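Local coordinates for single-stranded DNA-binding protein 1 (Streptomyces coelicolor, PDB 4DAM) that probably binds single-stranded DNA through the OB-fold domain that makes up this piece of the protein, and assembles as a homotetramer, at residues E15-A20 and V88-L93; P37-R42 and Q72-A77; A44-Y49 and W57-T62; F65-N70 and I110-I115. The protein carries 1 engineered substitution. One frame throughout, in Å; residues are numbered along the deposited sequence. Where two conformers were deposited one is given.

In the fold
All four contacts belong to one OB fold, whose sheet curls round a common core. Contact 4 lies closest to the chain's centre and contact 1 beside it; both are partly buried, touch through the strand pair 86-100 and 103-112, and combine backbone bonds with apolar side chains. Contact 2 is the buried one, and joins helix 71-80 to strand 36-51 by small apolar groups with no hydrogen bond across. Contact 3 is the surface one: it pairs the outer ends of strands 36-51 and 56-70, with hydroxyls, charged groups and aromatic rings in place of aliphatic packing. Contacts 1 and 3, and contact 4 through Phe65, also meet the second subunit; contacts 1, 2 and 4 meet the third.

Contact 1. Residues E15-A20 and V88-L93; sequences EIMICA and VVQGRL. Engineered in segment 15-20: Ile16 (natural residue Thr).
Five backbone hydrogen bonds tie Met17-Ala20 and the preceding Ile16 to Val88-Leu93 as antiparallel neighbours. Ile18 and Gly91 bond to each other in both directions, as do Ala20 and Val89; beyond them Leu93 N reaches Ile16 O at 2.8 Å, nearly straight (174°). The pairs Met17-Arg92 and Cys19-Gln90 are non-hydrogen-bonded, and CA-H...O contacts fill the spaces between the N-H bonds. Strand 17-33 here joins strand 86-100 in the curled sheet of the OB fold, and its two faces differ. Ile18, Ala20 and Val89 point to the core, where Ile110 meets all three; Ile18 CG2 also lies 4.2 Å from Leu93 CB. Ile16, an engineered residue, brings CG2 to 4.3 Å from Leu93 CD2.

On the other face Met17 and Arg92 run side by side, with Met17 SD 3.5 Å from Arg92 CG. Bends at chi2 (-46°) and chi3 (-62°) fold the thioether back across its neighbour strand, putting Met17 CE 3.2 Å from Gly91 O. In the conformers given, both residues being modelled in two, Cys19 SG lies 3.8 Å from Val88 CG2.

The polar end belongs to Glu15, whose carboxylate lies against Arg92 CD without an N-H aimed at it. Water 1 bridges Glu15 OE1, Ile16 N and Leu93 O; OE1 also forms a salt bridge with Lys94 NZ, and OE2 bonds Tyr49 OH of the second subunit. An alanine in place of Glu15 would be likely to leave Lys94 without this charged mate and that tyrosine hydroxyl without this partner.

Contact 2. Residues P37-R42 and Q72-A77; sequences PSVRFR and QLATNA
Val39 and Ala74 bring strand 36-51 and helix 71-80 together at a CA-CA distance of 5.2 Å. In the OB fold this is the helix that follows strand 56-70 and packs against the barrel; its short segment axis runs at 59° to that of the strand. No hydrogen bond crosses, so shape and side-chain conformation make the contact.

Val39 points at the helix and turns CG1 to it. In the conformer given, one of two modelled, CG1 stands between the backbone N and the carbonyl carbon (chi1 75°), a turn that aims it at the helix: it meets Ala74 CA at 3.8 Å and Ala77 CB at 4.2 Å, thereby touching residues about one helical turn apart. The small methyl of Ala74 lets the backbones come close, resting over the strand's main chain near Val39 N and Pro37 O. Val39 also packs on Ala69 and Pro28, which extends the apolar patch into the sheet.

At the end of the contact Pro37 presents its ring to the helix, CB lying 4.2 Å from Ala74 CB. Thr75 comes from the side, with OG1 anti to its carbonyl carbon (chi1 -63°); that hydroxyl makes a weak hydrogen bond back to Arg71 O. Away from the strand, Asn76 ND2 bonds Leu119 O of the third subunit. The Pro37 ring meets Thr75 at its CG atom, 3.6 Å from OG1.

Contact 3. Residues A44-Y49 and W57-T62; sequences AVTARY and WTDGHT
The Tyr49 ring receives the methyl of Thr58 on one face: CG2 stands 3.4 Å from the ring centroid, 17° off its normal, a CH-pi contact shifted toward the rim, while Gly60 CA lies in plane at the ring edge. Tyr49 chi1 of 59° swings the ring over the neighbouring strand to meet that methyl. The poorly ordered Trp57 indole has Tyr49 CA in plane at its edge and stacks edge-to-face with Trp50.

On the other side of the sheet Thr46 OG1 and Thr62 OG1 share a 2.7 Å hydrogen bond, and Thr46 CG2 packs on Asp59 CG at 3.6 Å. A valine in place of Thr46 would probably leave the Thr62 hydroxyl without this mate. Arg48 runs alongside Asp59, the guanidinium and carboxylate planes 85° apart; Arg48 NE is 4.1 Å from Asp59 OD1, an attraction of charges without a directed N-H.

Tyr49 and Thr58 bond reciprocally through their backbones. Nearer Thr62, Ala47 N donates to His61 O while Ala47 O accepts from Gly60 N, and the register slips by one. His61 NE2 bonds Val95 O of the second subunit. This is a bulged antiparallel beta hairpin, extending from the OB barrel toward a neighbouring subunit.

Contact 4. Residues F65-N70 and I110-I115; sequences FTVWAN and IDAVAI
Three backbone hydrogen bonds join Thr66-Trp68 to Ile110-Ala112 in parallel. Ile110 uses both its polar backbone atoms: its N donates to Thr66 O, and its O accepts from Trp68 N at 2.9 Å with an N-H...O angle of 172°. Trp68 in turn gives its O to Ala112 N at 2.8 Å. Val67 faces the other way with its backbone, bonding Phe41 of strand 36-51, just as Asp111 bonds Arg92, so the two strands are each paired on their outer edges as well. Past the last direct bond, water 2 takes the N-H of Asn70 and donates to Ala112 O, both at 2.9 Å, carrying the pairing on where the chain turns at Val113.

The apolar groups gather on the side of Val67 and Ile110. Ile110 lays CD1 over a face of the Phe65 ring, 4.0 Å from its centroid; with CG1 anti to the carbonyl carbon (chi1 -59°) and the chain extended beyond, the methyl reaches across to the ring. Val67 CG1 meets Ala112 CB at 3.9 Å and, from strand 114-117, Ile115 CD1 at 4.3 Å. On the opposite face Trp68 and Asp111 lie side by side, their planes 80° apart, with Asp111 OD1 3.8 Å from Trp68 CB.

After Ala112 the chain passes a classic bulge, where Val113 and Ala114 both face Gln90, and enters strand 114-117. The parallel pairing of strands 56-70 and 103-112 helps close the OB barrel: main-chain bonds set the register of the two strands, while aliphatic groups and one face of Phe65 pack on the inner side.

Contact 1. Residues E15-A20 and V88-L93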
loop_
_atom_site.group_PDB
_atom_site.type_symbol
_atom_site.label_atom_id
_atom_site.label_comp_id
_atom_site.label_asym_id
_atom_site.label_seq_id
_atom_site.Cartn_x
_atom_site.Cartn_y
_atom_site.Cartn_z
ATOM N N GLU A 15 -1.471 6.878 -9.532
ATOM C CA GLU A 15 -0.565 5.771 -9.729
ATOM C C GLU A 15 -0.882 4.782 -8.616
ATOM O O GLU A 15 -1.350 5.148 -7.529
ATOM C CB GLU A 15 0.886 6.245 -9.623
ATOM C CG GLU A 15 1.287 7.175 -10.736
ATOM C CD GLU A 15 1.833 6.451 -11.942
ATOM O OE1 GLU A 15 1.607 5.225 -12.094
ATOM O OE2 GLU A 15 2.511 7.112 -12.747
ATOM N N ILE A 16 -0.664 3.517 -8.891
ATOM C CA ILE A 16 -0.877 2.489 -7.904
ATOM C C ILE A 16 0.494 2.063 -7.384
ATOM O O ILE A 16 1.267 1.485 -8.121
ATOM C CB ILE A 16 -1.622 1.299 -8.543
ATOM C CG1 ILE A 16 -2.878 1.824 -9.264
ATOM C CG2 ILE A 16 -1.987 0.282 -7.466
ATOM C CD1 ILE A 16 -3.387 1.029 -10.463
ATOM N N MET A 17 0.795 2.390 -6.129
ATOM C CA MET A 17 2.046 1.994 -5.505
ATOM C C MET A 17 1.868 0.581 -4.957
ATOM O O MET A 17 0.756 0.122 -4.635
ATOM C CB MET A 17 2.409 2.928 -4.337
ATOM C CG MET A 17 2.765 4.346 -4.721
ATOM S SD MET A 17 3.896 4.480 -6.102
ATOM C CE MET A 17 5.466 3.627 -5.555
ATOM N N ILE A 18 2.960 -0.150 -4.938
ATOM C CA ILE A 18 2.985 -1.481 -4.364
ATOM C C ILE A 18 4.297 -1.662 -3.626
ATOM O O ILE A 18 5.321 -1.101 -4.022
ATOM C CB ILE A 18 2.845 -2.531 -5.495
ATOM C CG1 ILE A 18 2.877 -3.966 -5.023
ATOM C CG2 ILE A 18 3.967 -2.423 -6.494
ATOM C CD1 ILE A 18 2.684 -4.892 -6.220
ATOM N N CYS A 19 4.244 -2.432 -2.551
ATOM C CA CYS A 19 5.458 -2.894 -1.892
ATOM C C CYS A 19 5.383 -4.413 -1.896
ATOM O O CYS A 19 4.377 -4.999 -1.458
ATOM C CB CYS A 19 5.539 -2.353 -0.482
ATOM S SG CYS A 19 6.965 -3.095 0.347
ATOM N N ALA A 20 6.402 -5.036 -2.474
ATOM C CA ALA A 20 6.428 -6.490 -2.735
ATOM C C ALA A 20 7.688 -7.041 -2.072
ATOM O O ALA A 20 8.774 -6.482 -2.223
ATOM C CB ALA A 20 6.437 -6.770 -4.243
ATOM N N VAL A 88 13.087 -6.540 -0.861
ATOM C CA VAL A 88 11.905 -5.711 -0.725
ATOM C C VAL A 88 11.933 -4.687 -1.856
ATOM O O VAL A 88 12.955 -4.026 -2.079
ATOM C CB VAL A 88 11.792 -5.063 0.665
ATOM C CG1 VAL A 88 13.069 -4.416 1.155
ATOM C CG2 VAL A 88 10.628 -4.064 0.691
ATOM N N VAL A 89 10.819 -4.581 -2.568
ATOM C CA VAL A 89 10.700 -3.697 -3.725
ATOM C C VAL A 89 9.503 -2.778 -3.501
ATOM O O VAL A 89 8.411 -3.256 -3.208
ATOM C CB VAL A 89 10.517 -4.515 -5.033
ATOM C CG1 VAL A 89 10.260 -3.589 -6.252
ATOM C CG2 VAL A 89 11.718 -5.473 -5.257
ATOM N N GLN A 90 9.718 -1.474 -3.652
ATOM C CA GLN A 90 8.624 -0.500 -3.669
ATOM C C GLN A 90 8.603 0.163 -5.026
ATOM O O GLN A 90 9.636 0.581 -5.538
ATOM C CB GLN A 90 8.814 0.561 -2.608
ATOM C CG GLN A 90 7.569 1.401 -2.402
ATOM C CD GLN A 90 7.870 2.810 -1.897
ATOM O OE1 GLN A 90 7.042 3.398 -1.195
ATOM N NE2 GLN A 90 9.050 3.350 -2.231
ATOM N N GLY A 91 7.426 0.284 -5.626
ATOM C CA GLY A 91 7.356 0.999 -6.882
ATOM C C GLY A 91 5.960 1.051 -7.439
ATOM O O GLY A 91 5.002 0.712 -6.758
ATOM N N ARG A 92 5.856 1.497 -8.682
ATOM C CA ARG A 92 4.559 1.688 -9.314
ATOM C C ARG A 92 4.152 0.450 -10.090
ATOM O O ARG A 92 4.924 -0.065 -10.912
ATOM C CB ARG A 92 4.629 2.887 -10.260
ATOM C CG ARG A 92 4.849 4.176 -9.506
ATOM C CD ARG A 92 4.835 5.422 -10.331
ATOM N NE ARG A 92 6.179 5.896 -10.632
ATOM C CZ ARG A 92 6.950 6.596 -9.789
ATOM N NH1 ARG A 92 6.537 6.937 -8.566
ATOM N NH2 ARG A 92 8.151 6.964 -10.184
ATOM N N LEU A 93 2.939 -0.013 -9.850
ATOM C CA LEU A 93 2.414 -1.204 -10.513
ATOM C C LEU A 93 1.859 -0.859 -11.886
ATOM O O LEU A 93 1.052 0.067 -12.010
ATOM C CB LEU A 93 1.301 -1.817 -9.667
ATOM C CG LEU A 93 0.572 -3.063 -10.197
ATOM C CD1 LEU A 93 1.507 -4.265 -10.274
ATOM C CD2 LEU A 93 -0.682 -3.390 -9.394
HETATM O O HOH W 1 0.631 2.674 -11.255
#

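Contact 2. Residues P37-R42 and Q72-A77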
loop_
_atom_site.group_PDB
_atom_site.type_symbol
_atom_site.label_atom_id
_atom_site.label_comp_id
_atom_site.label_asym_id
_atom_site.label_seq_id
_atom_site.Cartn_x
_atom_site.Cartn_y
_atom_site.Cartn_z
ATOM N N PRO A 37 20.968 3.952 -17.801
ATOM C CA PRO A 37 21.008 2.553 -17.385
ATOM C C PRO A 37 19.638 1.975 -17.055
ATOM O O PRO A 37 18.746 2.690 -16.575
ATOM C CB PRO A 37 21.898 2.565 -16.140
ATOM C CG PRO A 37 21.941 3.961 -15.676
ATOM C CD PRO A 37 21.710 4.830 -16.873
ATOM N N SER A 38 19.475 0.690 -17.329
ATOM C CA SER A 38 18.206 0.002 -17.062
ATOM C C SER A 38 18.524 -1.370 -16.582
ATOM O O SER A 38 19.462 -1.989 -17.088
ATOM C CB SER A 38 17.399 -0.088 -18.358
ATOM O OG SER A 38 16.421 -1.125 -18.351
ATOM N N VAL A 39 17.762 -1.854 -15.607
ATOM C CA VAL A 39 17.848 -3.241 -15.197
ATOM C C VAL A 39 16.465 -3.822 -15.052
ATOM O O VAL A 39 15.516 -3.101 -14.724
ATOM C CB VAL A 39 18.583 -3.330 -13.865
ATOM C CG1 VAL A 39 17.696 -2.867 -12.714
ATOM C CG2 VAL A 39 19.144 -4.734 -13.662
ATOM N N ARG A 40 16.331 -5.106 -15.363
ATOM C CA ARG A 40 15.070 -5.813 -15.180
ATOM C C ARG A 40 15.360 -7.169 -14.590
ATOM O O ARG A 40 16.405 -7.781 -14.866
ATOM C CB ARG A 40 14.283 -5.946 -16.469
ATOM C CG ARG A 40 14.913 -6.754 -17.534
ATOM C CD ARG A 40 13.886 -7.191 -18.556
ATOM N NE ARG A 40 14.567 -7.713 -19.725
ATOM C CZ ARG A 40 14.921 -8.977 -19.920
ATOM N NH1 ARG A 40 14.636 -9.919 -19.030
ATOM N NH2 ARG A 40 15.563 -9.300 -21.035
ATOM N N PHE A 41 14.442 -7.619 -13.753
ATOM C CA PHE A 41 14.489 -8.974 -13.219
ATOM C C PHE A 41 13.100 -9.427 -12.837
ATOM O O PHE A 41 12.208 -8.619 -12.586
ATOM C CB PHE A 41 15.454 -9.110 -12.029
ATOM C CG PHE A 41 15.077 -8.295 -10.839
ATOM C CD1 PHE A 41 14.343 -8.854 -9.803
ATOM C CD2 PHE A 41 15.493 -6.983 -10.730
ATOM C CE1 PHE A 41 13.994 -8.087 -8.689
ATOM C CE2 PHE A 41 15.159 -6.212 -9.619
ATOM C CZ PHE A 41 14.412 -6.778 -8.603
ATOM N N ARG A 42 12.935 -10.741 -12.750
ATOM C CA ARG A 42 11.677 -11.319 -12.294
ATOM C C ARG A 42 11.693 -11.462 -10.787
ATOM O O ARG A 42 12.685 -11.869 -10.212
ATOM C CB ARG A 42 11.471 -12.666 -12.954
ATOM C CG ARG A 42 10.114 -13.326 -12.774
ATOM C CD ARG A 42 10.090 -14.530 -13.716
ATOM N NE ARG A 42 8.844 -15.280 -13.742
ATOM C CZ ARG A 42 7.716 -14.886 -14.322
ATOM N NH1 ARG A 42 7.617 -13.696 -14.913
ATOM N NH2 ARG A 42 6.671 -15.692 -14.273
ATOM N N GLN A 72 20.462 5.499 -10.966
ATOM C CA GLN A 72 21.397 4.969 -9.972
ATOM C C GLN A 72 20.919 3.647 -9.379
ATOM O O GLN A 72 21.728 2.762 -9.092
ATOM C CB GLN A 72 21.695 5.979 -8.860
ATOM C CG GLN A 72 22.919 5.616 -8.036
ATOM C CD GLN A 72 24.205 5.625 -8.855
ATOM O OE1 GLN A 72 24.465 6.566 -9.621
ATOM N NE2 GLN A 72 25.008 4.565 -8.717
ATOM N N LEU A 73 19.606 3.486 -9.227
ATOM C CA LEU A 73 19.068 2.222 -8.734
ATOM C C LEU A 73 19.440 1.064 -9.669
ATOM O O LEU A 73 19.806 -0.017 -9.232
ATOM C CB LEU A 73 17.552 2.285 -8.583
ATOM C CG LEU A 73 16.827 1.045 -8.057
ATOM C CD1 LEU A 73 17.427 0.558 -6.751
ATOM C CD2 LEU A 73 15.341 1.368 -7.890
ATOM N N ALA A 74 19.335 1.284 -10.975
ATOM C CA ALA A 74 19.769 0.257 -11.927
ATOM C C ALA A 74 21.263 -0.072 -11.802
ATOM O O ALA A 74 21.642 -1.235 -11.805
ATOM C CB ALA A 74 19.451 0.693 -13.340
ATOM N N THR A 75 22.098 0.958 -11.741
ATOM C CA THR A 75 23.548 0.767 -11.621
ATOM C C THR A 75 23.882 -0.033 -10.356
ATOM O O THR A 75 24.583 -1.070 -10.406
ATOM C CB THR A 75 24.243 2.132 -11.638
ATOM O OG1 THR A 75 23.981 2.744 -12.915
ATOM C CG2 THR A 75 25.733 2.014 -11.423
ATOM N N ASN A 76 23.297 0.367 -9.246
ATOM C CA ASN A 76 23.539 -0.337 -7.982
ATOM C C ASN A 76 22.965 -1.758 -7.951
ATOM O O ASN A 76 23.616 -2.715 -7.480
ATOM C CB ASN A 76 23.051 0.500 -6.806
ATOM C CG ASN A 76 23.850 1.773 -6.627
ATOM O OD1 ASN A 76 24.920 1.947 -7.245
ATOM N ND2 ASN A 76 23.325 2.692 -5.824
ATOM N N ALA A 77 21.760 -1.935 -8.451
ATOM C CA ALA A 77 21.160 -3.262 -8.523
ATOM C C ALA A 77 21.953 -4.224 -9.390
ATOM O O ALA A 77 21.977 -5.426 -9.115
ATOM C CB ALA A 77 19.725 -3.177 -9.013
#

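Contact 3. Residues A44-Y49 and W57-T62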
loop_
_atom_site.group_PDB
_atom_site.type_symbol
_atom_site.label_atom_id
_atom_site.label_comp_id
_atom_site.label_asym_id
_atom_site.label_seq_id
_atom_site.Cartn_x
_atom_site.Cartn_y
_atom_site.Cartn_z
ATOM N N ALA A 44 9.539 -13.099 -7.520
ATOM C CA ALA A 44 8.533 -14.065 -7.047
ATOM C C ALA A 44 8.113 -13.729 -5.631
ATOM O O ALA A 44 8.942 -13.723 -4.720
ATOM C CB ALA A 44 9.087 -15.486 -7.084
ATOM N N VAL A 45 6.812 -13.485 -5.449
ATOM C CA VAL A 45 6.268 -13.117 -4.156
ATOM C C VAL A 45 5.246 -14.178 -3.733
ATOM O O VAL A 45 4.165 -14.284 -4.323
ATOM C CB VAL A 45 5.606 -11.716 -4.227
ATOM C CG1 VAL A 45 4.995 -11.315 -2.887
ATOM C CG2 VAL A 45 6.579 -10.668 -4.759
ATOM N N THR A 46 5.606 -14.979 -2.737
ATOM C CA THR A 46 4.773 -16.113 -2.333
ATOM C C THR A 46 4.052 -15.813 -1.025
ATOM O O THR A 46 4.691 -15.550 -0.001
ATOM C CB THR A 46 5.610 -17.404 -2.214
ATOM O OG1 THR A 46 6.223 -17.672 -3.471
ATOM C CG2 THR A 46 4.724 -18.598 -1.851
ATOM N N ALA A 47 2.722 -15.828 -1.071
ATOM C CA ALA A 47 1.898 -15.697 0.129
ATOM C C ALA A 47 2.018 -17.008 0.899
ATOM O O ALA A 47 2.217 -18.059 0.305
ATOM C CB ALA A 47 0.442 -15.417 -0.242
ATOM N N ARG A 48 1.928 -16.909 2.210
ATOM C CA ARG A 48 2.024 -18.083 3.095
ATOM C C ARG A 48 0.905 -18.036 4.096
ATOM O O ARG A 48 0.453 -16.952 4.476
ATOM C CB ARG A 48 3.366 -18.083 3.824
ATOM C CG ARG A 48 4.549 -18.223 2.900
ATOM C CD ARG A 48 5.847 -18.082 3.669
ATOM N NE ARG A 48 6.998 -17.786 2.740
ATOM C CZ ARG A 48 7.147 -16.633 2.049
ATOM N NH1 ARG A 48 6.276 -15.627 2.164
ATOM N NH2 ARG A 48 8.198 -16.466 1.234
ATOM N N TYR A 49 0.479 -19.207 4.553
ATOM C CA TYR A 49 -0.583 -19.267 5.547
ATOM C C TYR A 49 -0.257 -20.328 6.592
ATOM O O TYR A 49 0.439 -21.319 6.313
ATOM C CB TYR A 49 -1.973 -19.422 4.918
ATOM C CG TYR A 49 -2.182 -20.629 4.051
ATOM C CD1 TYR A 49 -1.810 -20.628 2.703
ATOM C CD2 TYR A 49 -2.798 -21.763 4.562
ATOM C CE1 TYR A 49 -2.017 -21.736 1.895
ATOM C CE2 TYR A 49 -3.013 -22.875 3.762
ATOM C CZ TYR A 49 -2.621 -22.856 2.433
ATOM O OH TYR A 49 -2.836 -23.956 1.638
ATOM N N TRP A 57 4.173 -22.922 8.412
ATOM C CA TRP A 57 3.766 -22.089 7.273
ATOM C C TRP A 57 3.692 -22.936 6.032
ATOM O O TRP A 57 4.590 -23.740 5.774
ATOM C CB TRP A 57 4.763 -20.954 7.040
ATOM C CG TRP A 57 4.723 -19.857 8.085
ATOM C CD1 TRP A 57 5.688 -19.569 9.046
ATOM C CD2 TRP A 57 3.661 -18.862 8.308
ATOM N NE1 TRP A 57 5.309 -18.502 9.824
ATOM C CE2 TRP A 57 4.104 -18.033 9.436
ATOM C CE3 TRP A 57 2.437 -18.591 7.717
ATOM C CZ2 TRP A 57 3.336 -16.985 9.924
ATOM C CZ3 TRP A 57 1.671 -17.530 8.218
ATOM C CH2 TRP A 57 2.111 -16.748 9.296
ATOM N N THR A 58 2.628 -22.764 5.251
ATOM C CA THR A 58 2.492 -23.448 3.961
ATOM C C THR A 58 2.314 -22.410 2.846
ATOM O O THR A 58 1.637 -21.405 3.034
ATOM C CB THR A 58 1.290 -24.424 3.942
ATOM O OG1 THR A 58 1.077 -24.871 2.606
ATOM C CG2 THR A 58 0.032 -23.741 4.416
ATOM N N ASP A 59 2.931 -22.665 1.699
ATOM C CA ASP A 59 2.906 -21.731 0.568
ATOM C C ASP A 59 1.531 -21.659 -0.085
ATOM O O ASP A 59 0.885 -22.682 -0.321
ATOM C CB ASP A 59 3.923 -22.131 -0.500
ATOM C CG ASP A 59 5.340 -21.722 -0.156
ATOM O OD1 ASP A 59 5.565 -21.121 0.920
ATOM O OD2 ASP A 59 6.232 -21.986 -0.989
ATOM N N GLY A 60 1.100 -20.434 -0.363
ATOM C CA GLY A 60 -0.094 -20.177 -1.131
ATOM C C GLY A 60 0.290 -19.746 -2.525
ATOM O O GLY A 60 1.258 -20.243 -3.106
ATOM N N HIS A 61 -0.465 -18.794 -3.057
ATOM C CA HIS A 61 -0.252 -18.313 -4.412
ATOM C C HIS A 61 1.041 -17.533 -4.542
ATOM O O HIS A 61 1.398 -16.751 -3.659
ATOM C CB HIS A 61 -1.421 -17.418 -4.793
ATOM C CG HIS A 61 -1.307 -16.827 -6.158
ATOM N ND1 HIS A 61 -1.478 -17.555 -7.284
ATOM C CD2 HIS A 61 -0.977 -15.546 -6.562
ATOM C CE1 HIS A 61 -1.286 -16.767 -8.353
ATOM N NE2 HIS A 61 -0.993 -15.532 -7.911
ATOM N N THR A 62 1.756 -17.753 -5.633
ATOM C CA THR A 62 2.925 -16.951 -5.987
ATOM C C THR A 62 2.576 -15.917 -7.070
ATOM O O THR A 62 2.167 -16.284 -8.175
ATOM C CB THR A 62 4.115 -17.816 -6.467
ATOM O OG1 THR A 62 4.537 -18.664 -5.386
ATOM C CG2 THR A 62 5.258 -16.927 -6.898
#

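Contact 4. Residues F65-N70 and I110-I115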
loop_
_atom_site.group_PDB
_atom_site.type_symbol
_atom_site.label_atom_id
_atom_site.label_comp_id
_atom_site.label_asym_id
_atom_site.label_seq_id
_atom_site.Cartn_x
_atom_site.Cartn_y
_atom_site.Cartn_z
ATOM N N PHE A 65 6.259 -10.781 -10.792
ATOM C CA PHE A 65 6.369 -9.443 -11.347
ATOM C C PHE A 65 7.657 -9.299 -12.122
ATOM O O PHE A 65 8.677 -9.899 -11.781
ATOM C CB PHE A 65 6.396 -8.388 -10.252
ATOM C CG PHE A 65 5.218 -8.398 -9.334
ATOM C CD1 PHE A 65 5.238 -9.125 -8.154
ATOM C CD2 PHE A 65 4.092 -7.652 -9.642
ATOM C CE1 PHE A 65 4.160 -9.126 -7.303
ATOM C CE2 PHE A 65 3.008 -7.655 -8.798
ATOM C CZ PHE A 65 3.034 -8.400 -7.624
ATOM N N THR A 66 7.609 -8.490 -13.174
ATOM C CA THR A 66 8.836 -8.014 -13.803
ATOM C C THR A 66 9.160 -6.663 -13.197
ATOM O O THR A 66 8.352 -5.727 -13.267
ATOM C CB THR A 66 8.694 -7.868 -15.312
ATOM O OG1 THR A 66 8.335 -9.147 -15.861
ATOM C CG2 THR A 66 9.994 -7.407 -15.928
ATOM N N VAL A 67 10.307 -6.580 -12.560
ATOM C CA VAL A 67 10.754 -5.367 -11.907
ATOM C C VAL A 67 11.742 -4.630 -12.794
ATOM O O VAL A 67 12.717 -5.200 -13.290
ATOM C CB VAL A 67 11.423 -5.648 -10.536
ATOM C CG1 VAL A 67 11.906 -4.356 -9.891
ATOM C CG2 VAL A 67 10.497 -6.432 -9.602
ATOM N N TRP A 68 11.472 -3.333 -12.972
ATOM C CA TRP A 68 12.289 -2.451 -13.781
ATOM C C TRP A 68 12.888 -1.372 -12.917
ATOM O O TRP A 68 12.207 -0.775 -12.101
ATOM C CB TRP A 68 11.441 -1.775 -14.841
ATOM C CG TRP A 68 10.802 -2.710 -15.813
ATOM C CD1 TRP A 68 9.581 -3.369 -15.701
ATOM C CD2 TRP A 68 11.357 -3.140 -17.088
ATOM N NE1 TRP A 68 9.342 -4.138 -16.806
ATOM C CE2 TRP A 68 10.385 -4.044 -17.677
ATOM C CE3 TRP A 68 12.520 -2.854 -17.782
ATOM C CZ2 TRP A 68 10.580 -4.617 -18.926
ATOM C CZ3 TRP A 68 12.713 -3.458 -19.040
ATOM C CH2 TRP A 68 11.771 -4.328 -19.576
ATOM N N ALA A 69 14.167 -1.104 -13.113
ATOM C CA ALA A 69 14.847 -0.023 -12.439
ATOM C C ALA A 69 15.650 0.801 -13.437
ATOM O O ALA A 69 16.081 0.296 -14.477
ATOM C CB ALA A 69 15.749 -0.571 -11.324
ATOM N N ASN A 70 15.851 2.069 -13.107
ATOM C CA ASN A 70 16.616 2.966 -13.921
ATOM C C ASN A 70 17.609 3.811 -13.117
ATOM O O ASN A 70 17.600 3.780 -11.889
ATOM C CB ASN A 70 15.631 3.883 -14.654
ATOM C CG ASN A 70 14.934 3.214 -15.778
ATOM O OD1 ASN A 70 15.529 2.948 -16.777
ATOM N ND2 ASN A 70 13.659 2.965 -15.623
ATOM N N ILE A 110 6.579 -3.883 -12.097
ATOM C CA ILE A 110 6.796 -2.886 -11.054
ATOM C C ILE A 110 7.916 -1.965 -11.522
ATOM O O ILE A 110 9.023 -2.413 -11.809
ATOM C CB ILE A 110 7.185 -3.492 -9.682
ATOM C CG1 ILE A 110 6.115 -4.435 -9.179
ATOM C CG2 ILE A 110 7.461 -2.363 -8.658
ATOM C CD1 ILE A 110 6.475 -5.205 -7.920
ATOM N N ASP A 111 7.606 -0.691 -11.665
ATOM C CA ASP A 111 8.599 0.324 -11.946
ATOM C C ASP A 111 9.170 0.777 -10.604
ATOM O O ASP A 111 8.535 1.534 -9.859
ATOM C CB ASP A 111 7.976 1.479 -12.738
ATOM C CG ASP A 111 7.617 1.088 -14.182
ATOM O OD1 ASP A 111 8.069 0.034 -14.689
ATOM O OD2 ASP A 111 6.867 1.846 -14.837
ATOM N N ALA A 112 10.345 0.255 -10.272
ATOM C CA ALA A 112 10.868 0.357 -8.906
ATOM C C ALA A 112 11.375 1.717 -8.554
ATOM O O ALA A 112 12.054 2.363 -9.359
ATOM C CB ALA A 112 11.989 -0.655 -8.658
ATOM N N VAL A 113 11.038 2.141 -7.339
ATOM C CA VAL A 113 11.559 3.342 -6.730
ATOM C C VAL A 113 12.644 3.021 -5.684
ATOM O O VAL A 113 13.599 3.781 -5.504
ATOM C CB VAL A 113 10.386 4.120 -6.062
ATOM C CG1 VAL A 113 10.908 5.286 -5.273
ATOM C CG2 VAL A 113 9.397 4.575 -7.132
ATOM N N ALA A 114 12.469 1.892 -5.000
ATOM C CA ALA A 114 13.371 1.454 -3.934
ATOM C C ALA A 114 13.471 -0.046 -3.992
ATOM O O ALA A 114 12.475 -0.735 -4.248
ATOM C CB ALA A 114 12.830 1.910 -2.578
ATOM N N ILE A 115 14.683 -0.559 -3.805
ATOM C CA ILE A 115 14.911 -1.994 -3.714
ATOM C C ILE A 115 15.958 -2.194 -2.626
ATOM O O ILE A 115 16.938 -1.444 -2.556
ATOM C CB ILE A 115 15.488 -2.622 -5.011
ATOM C CG1 ILE A 115 14.569 -2.373 -6.222
ATOM C CG2 ILE A 115 15.663 -4.131 -4.844
ATOM C CD1 ILE A 115 15.169 -2.760 -7.568
HETATM O O HOH W 2 14.372 3.171 -10.875
#